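Enoyl-CoA hydratase/isomerase family protein (Ruegeria pomeroyi, PDB 3L3S) probably acts as a hydro-lyase on acyl-CoA thioesters in lipid metabolism, as a member of the crotonase superfamily. Local coordinates at residues L20-A25 against L54-P59; R61-G66 against G113-A118. All blocks are in the same frame, centred on the assembly; numbering follows the deposited sequence.

In the fold
Both contacts pair parallel backbones, but in the two different sheets of the crotonase fold. Interaction 1 is buried and joins strands 17-22 and 53-58 of the larger mixed sheet, with three backbone bonds, two of them nearly straight, and a leucine-isoleucine layer on the side of helix 32-45. Interaction 2, only partly buried, lies in the small parallel sheet, where strand 62-64 meets strand 114-116 through a beta bulge, with a glycine at a close approach near each end. Strand 62-64 follows strand 53-58 directly in the chain, and the centres of the two contacts are about 11 Å apart. The Phe63 ring bridges them, its CE1 packing 3.4 Å from Gly58 N.

Interaction 1. Residues L20-A25 against L54-P59; sequences LTLGRA and LVIHGP
Strand 17-22 and strand 53-58 run side by side in parallel here, and helix 32-45 links them, which makes this a beta-alpha-beta unit in the larger sheet of the crotonase fold. Leu20 faces Ile56 and Thr21 faces His57, and the short strand axes diverge by 17°. The backbone ladder has three rungs. Leu20 N gives its hydrogen to Val55 O at 2.7 Å, Leu20 O takes that of His57 N at 2.8 Å, and Leu22 N reaches His57 O at 2.9 Å; the last is the most bent, with 150° at the hydrogen. The edges not used here are paired outward, Thr21 with Gly10 on one flank and Leu54 with Ile108 on the other, so the pair sits inside the sheet.

On the Leu20 and Ile56 face the packing is wholly aliphatic. Leu20 holds CG beside its own backbone N (chi1 -60°), and its CD1 tip touches both Leu54 CD1 and Ile56 CG1, each at 4.2 Å. Further along, Leu22 CD1 leans across the other branch of Ile56, meeting CG2 at 3.9 Å. Helix 32-45 closes over this layer, with Ala41 on Leu20 and Leu38 on Leu22.

The Thr21 and His57 face is more polar and less deeply buried. The His57 ring bends away from strand 17-22, and its NE2 makes a weak hydrogen bond to Glu112. Pro59 folds back over that ring, its CG above the ring centre, and the same CG meets the Thr21 methyl CG2 at 3.7 Å.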
loop_
_atom_site.group_PDB
_atom_site.type_symbol
_atom_site.label_atom_id
_atom_site.label_comp_id
_atom_site.label_asym_id
_atom_site.label_seq_id
_atom_site.Cartn_x
_atom_site.Cartn_y
_atom_site.Cartn_z
ATOM N N LEU B 20 26.537 -5.572 11.270
ATOM C CA LEU B 20 27.115 -6.263 10.134
ATOM C C LEU B 20 27.641 -5.181 9.203
ATOM O O LEU B 20 26.871 -4.451 8.563
ATOM C CB LEU B 20 26.058 -7.136 9.442
ATOM C CG LEU B 20 25.396 -8.250 10.276
ATOM C CD1 LEU B 20 24.380 -9.049 9.441
ATOM C CD2 LEU B 20 26.449 -9.178 10.842
ATOM N N THR B 21 28.960 -5.020 9.211
ATOM C CA THR B 21 29.612 -4.014 8.390
ATOM C C THR B 21 30.206 -4.657 7.131
ATOM O O THR B 21 31.243 -5.327 7.181
ATOM C CB THR B 21 30.649 -3.222 9.226
ATOM O OG1 THR B 21 29.981 -2.609 10.336
ATOM C CG2 THR B 21 31.295 -2.131 8.412
ATOM N N LEU B 22 29.495 -4.472 6.020
ATOM C CA LEU B 22 29.866 -4.997 4.705
ATOM C C LEU B 22 31.264 -4.564 4.228
ATOM O O LEU B 22 31.567 -3.369 4.146
ATOM C CB LEU B 22 28.810 -4.571 3.672
ATOM C CG LEU B 22 27.597 -5.450 3.318
ATOM C CD1 LEU B 22 26.785 -5.858 4.530
ATOM C CD2 LEU B 22 26.736 -4.699 2.325
ATOM N N GLY B 23 32.124 -5.546 3.962
ATOM C CA GLY B 23 33.466 -5.255 3.481
ATOM C C GLY B 23 33.509 -5.078 1.968
ATOM O O GLY B 23 32.491 -4.748 1.350
ATOM N N ARG B 24 34.686 -5.319 1.380
ATOM C CA ARG B 24 34.933 -5.211 -0.068
ATOM C C ARG B 24 34.626 -3.810 -0.602
ATOM O O ARG B 24 33.911 -3.641 -1.603
ATOM C CB ARG B 24 34.158 -6.293 -0.856
ATOM C CG ARG B 24 34.647 -7.720 -0.680
ATOM C CD ARG B 24 35.789 -8.048 -1.647
ATOM N NE ARG B 24 36.139 -9.469 -1.647
ATOM C CZ ARG B 24 36.930 -10.060 -0.752
ATOM N NH1 ARG B 24 37.469 -9.357 0.238
ATOM N NH2 ARG B 24 37.189 -11.357 -0.849
ATOM N N ALA B 25 35.168 -2.814 0.105
ATOM C CA ALA B 25 35.040 -1.391 -0.218
ATOM C C ALA B 25 35.514 -1.107 -1.652
ATOM O O ALA B 25 36.419 -1.785 -2.139
ATOM C CB ALA B 25 35.848 -0.575 0.786
ATOM N N LEU B 54 19.628 -6.635 14.696
ATOM C CA LEU B 54 20.610 -6.624 13.610
ATOM C C LEU B 54 20.681 -5.281 12.900
ATOM O O LEU B 54 19.648 -4.665 12.625
ATOM C CB LEU B 54 20.270 -7.678 12.546
ATOM C CG LEU B 54 20.419 -9.195 12.675
ATOM C CD1 LEU B 54 21.875 -9.542 12.754
ATOM C CD2 LEU B 54 19.637 -9.756 13.849
ATOM N N VAL B 55 21.907 -4.823 12.642
ATOM C CA VAL B 55 22.158 -3.583 11.900
ATOM C C VAL B 55 23.057 -3.964 10.722
ATOM O O VAL B 55 24.062 -4.636 10.905
ATOM C CB VAL B 55 22.843 -2.462 12.747
ATOM C CG1 VAL B 55 23.195 -1.259 11.856
ATOM C CG2 VAL B 55 21.923 -1.989 13.883
ATOM N N ILE B 56 22.624 -3.611 9.512
ATOM C CA ILE B 56 23.367 -3.882 8.281
ATOM C C ILE B 56 23.871 -2.543 7.747
ATOM O O ILE B 56 23.094 -1.694 7.312
ATOM C CB ILE B 56 22.486 -4.625 7.233
ATOM C CG1 ILE B 56 22.070 -5.993 7.794
ATOM C CG2 ILE B 56 23.256 -4.818 5.917
ATOM C CD1 ILE B 56 21.060 -6.752 6.955
ATOM N N HIS B 57 25.185 -2.382 7.780
ATOM C CA HIS B 57 25.835 -1.153 7.346
ATOM C C HIS B 57 26.785 -1.390 6.174
ATOM O O HIS B 57 27.718 -2.192 6.259
ATOM C CB HIS B 57 26.593 -0.548 8.553
ATOM C CG HIS B 57 27.135 0.842 8.349
ATOM N ND1 HIS B 57 28.077 1.388 9.196
ATOM C CD2 HIS B 57 26.849 1.805 7.438
ATOM C CE1 HIS B 57 28.345 2.626 8.819
ATOM N NE2 HIS B 57 27.615 2.903 7.754
ATOM N N GLY B 58 26.503 -0.693 5.077
ATOM C CA GLY B 58 27.349 -0.703 3.892
ATOM C C GLY B 58 27.900 0.719 3.943
ATOM O O GLY B 58 27.212 1.630 3.481
ATOM N N PRO B 59 29.102 0.956 4.524
ATOM C CA PRO B 59 29.703 2.294 4.639
ATOM C C PRO B 59 30.089 3.053 3.377
ATOM O O PRO B 59 30.377 2.452 2.344
ATOM C CB PRO B 59 30.947 2.040 5.498
ATOM C CG PRO B 59 30.673 0.749 6.176
ATOM C CD PRO B 59 30.027 -0.039 5.094
#

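Interaction 2. Residues R61-G66 against G113-A118; sequences RIFCAG and GIATAA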
loop_
_atom_site.group_PDB
_atom_site.type_symbol
_atom_site.label_atom_id
_atom_site.label_comp_id
_atom_site.label_asym_id
_atom_site.label_seq_id
_atom_site.Cartn_x
_atom_site.Cartn_y
_atom_site.Cartn_z
ATOM N N ARG B 61 30.255 6.101 0.196
ATOM C CA ARG B 61 29.677 6.529 -1.082
ATOM C C ARG B 61 28.622 5.558 -1.653
ATOM O O ARG B 61 27.648 5.985 -2.278
ATOM C CB ARG B 61 30.828 6.733 -2.089
ATOM C CG ARG B 61 30.424 6.866 -3.554
ATOM C CD ARG B 61 31.603 7.012 -4.483
ATOM N NE ARG B 61 32.745 6.148 -4.155
ATOM C CZ ARG B 61 33.406 5.407 -5.037
ATOM N NH1 ARG B 61 33.044 5.394 -6.316
ATOM N NH2 ARG B 61 34.488 4.750 -4.658
ATOM N N ILE B 62 28.875 4.259 -1.498
ATOM C CA ILE B 62 27.969 3.227 -1.985
ATOM C C ILE B 62 27.530 2.332 -0.826
ATOM O O ILE B 62 28.376 1.849 -0.063
ATOM C CB ILE B 62 28.632 2.337 -3.106
ATOM C CG1 ILE B 62 29.150 3.201 -4.270
ATOM C CG2 ILE B 62 27.604 1.342 -3.669
ATOM C CD1 ILE B 62 29.872 2.460 -5.382
ATOM N N PHE B 63 26.215 2.144 -0.670
ATOM C CA PHE B 63 25.704 1.252 0.372
ATOM C C PHE B 63 26.022 -0.173 -0.074
ATOM O O PHE B 63 26.614 -0.940 0.678
ATOM C CB PHE B 63 24.191 1.421 0.587
ATOM C CG PHE B 63 23.586 0.406 1.540
ATOM C CD1 PHE B 63 23.909 0.424 2.913
ATOM C CD2 PHE B 63 22.706 -0.584 1.063
ATOM C CE1 PHE B 63 23.361 -0.538 3.806
ATOM C CE2 PHE B 63 22.153 -1.549 1.935
ATOM C CZ PHE B 63 22.482 -1.528 3.314
ATOM N N CYS B 64 25.614 -0.489 -1.302
ATOM C CA CYS B 64 25.817 -1.787 -1.929
ATOM C C CYS B 64 25.394 -1.676 -3.393
ATOM O O CYS B 64 24.284 -1.228 -3.703
ATOM C CB CYS B 64 25.010 -2.875 -1.208
ATOM S SG CYS B 64 25.156 -4.504 -1.912
ATOM N N ALA B 65 26.300 -2.070 -4.286
ATOM C CA ALA B 65 26.067 -2.013 -5.726
ATOM C C ALA B 65 25.262 -3.197 -6.251
ATOM O O ALA B 65 24.696 -3.143 -7.348
ATOM C CB ALA B 65 27.402 -1.890 -6.475
ATOM N N GLY B 66 25.133 -4.219 -5.413
ATOM C CA GLY B 66 24.413 -5.415 -5.797
ATOM C C GLY B 66 25.432 -6.484 -6.102
ATOM O O GLY B 66 26.543 -6.432 -5.579
ATOM N N GLY B 113 24.982 6.173 1.161
ATOM C CA GLY B 113 25.167 6.421 -0.259
ATOM C C GLY B 113 24.179 5.740 -1.184
ATOM O O GLY B 113 22.999 5.590 -0.850
ATOM N N ILE B 114 24.656 5.325 -2.356
ATOM C CA ILE B 114 23.789 4.680 -3.335
ATOM C C ILE B 114 23.514 3.189 -3.095
ATOM O O ILE B 114 24.420 2.394 -2.814
ATOM C CB ILE B 114 24.228 4.993 -4.817
ATOM C CG1 ILE B 114 23.224 4.406 -5.833
ATOM C CG2 ILE B 114 25.652 4.540 -5.072
ATOM C CD1 ILE B 114 23.476 4.773 -7.301
ATOM N N ALA B 115 22.227 2.859 -3.130
ATOM C CA ALA B 115 21.746 1.488 -2.959
ATOM C C ALA B 115 21.155 1.100 -4.313
ATOM O O ALA B 115 20.083 1.577 -4.709
ATOM C CB ALA B 115 20.696 1.431 -1.855
ATOM N N THR B 116 21.914 0.303 -5.055
ATOM C CA THR B 116 21.502 -0.124 -6.393
ATOM C C THR B 116 21.383 -1.627 -6.591
ATOM O O THR B 116 22.171 -2.403 -6.048
ATOM C CB THR B 116 22.389 0.520 -7.519
ATOM O OG1 THR B 116 22.394 -0.309 -8.687
ATOM C CG2 THR B 116 23.814 0.732 -7.061
ATOM N N ALA B 117 20.385 -2.002 -7.398
ATOM C CA ALA B 117 20.067 -3.380 -7.773
ATOM C C ALA B 117 19.829 -4.242 -6.539
ATOM O O ALA B 117 19.012 -3.867 -5.696
ATOM C CB ALA B 117 21.171 -3.956 -8.684
ATOM N N ALA B 118 20.580 -5.338 -6.392
ATOM C CA ALA B 118 20.455 -6.228 -5.233
ATOM C C ALA B 118 20.845 -5.529 -3.924
ATOM O O ALA B 118 20.552 -6.020 -2.836
ATOM C CB ALA B 118 21.261 -7.508 -5.443
#
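Phe63 N and Ile114 O form the shortest hydrogen bond of this parallel pairing, at 2.8 Å, although the donor stands 40° out of the carbonyl plane. The same oxygen also receives a weak bond from Cys64 N at 3.5 Å. Two successive amides thus converge on one carbonyl, and the extra residue shifts the register by one: a beta bulge at Phe63. A single hydrogen bond flanks it on each side, Ile114 N to Arg61 O before it and Thr116 N to Cys64 O at 3.1 Å after it, the latter with 161° at the hydrogen.

Glycines bring the chains close at both ends. With no side chain at Gly113, Arg61 O comes to 3.2 Å from its CA in a CA-H...O contact. Gly66, in a positive-phi conformation, sets its CA 3.8 Å from Ala118 CB.

Ile62 and Ile114 lie alongside each other and point the same way, Ile62 CG1 being 3.8 Å from Ile114 CG2. The branch that touches is the methyl Ile114 holds between its backbone N and carbonyl carbon, since CG1 is anti to N (chi1 -175°) and leads off. On the other side of the strands, the Phe63 ring passes Ala115 obliquely, CD2 to CB 4.1 Å, and runs on beneath helix 118-124, where Leu122 and Met123 meet it. Thr116 lays its CG2 against Ala65 CA at 3.8 Å.

Ala117 is the N-cap of helix 118-124, which starts beside the turn at Gly66. Crotonase relatives form their oxyanion hole at this junction, and by analogy the backbone N-H groups of His67 and Ala118 probably line the site for the thioester carbonyl.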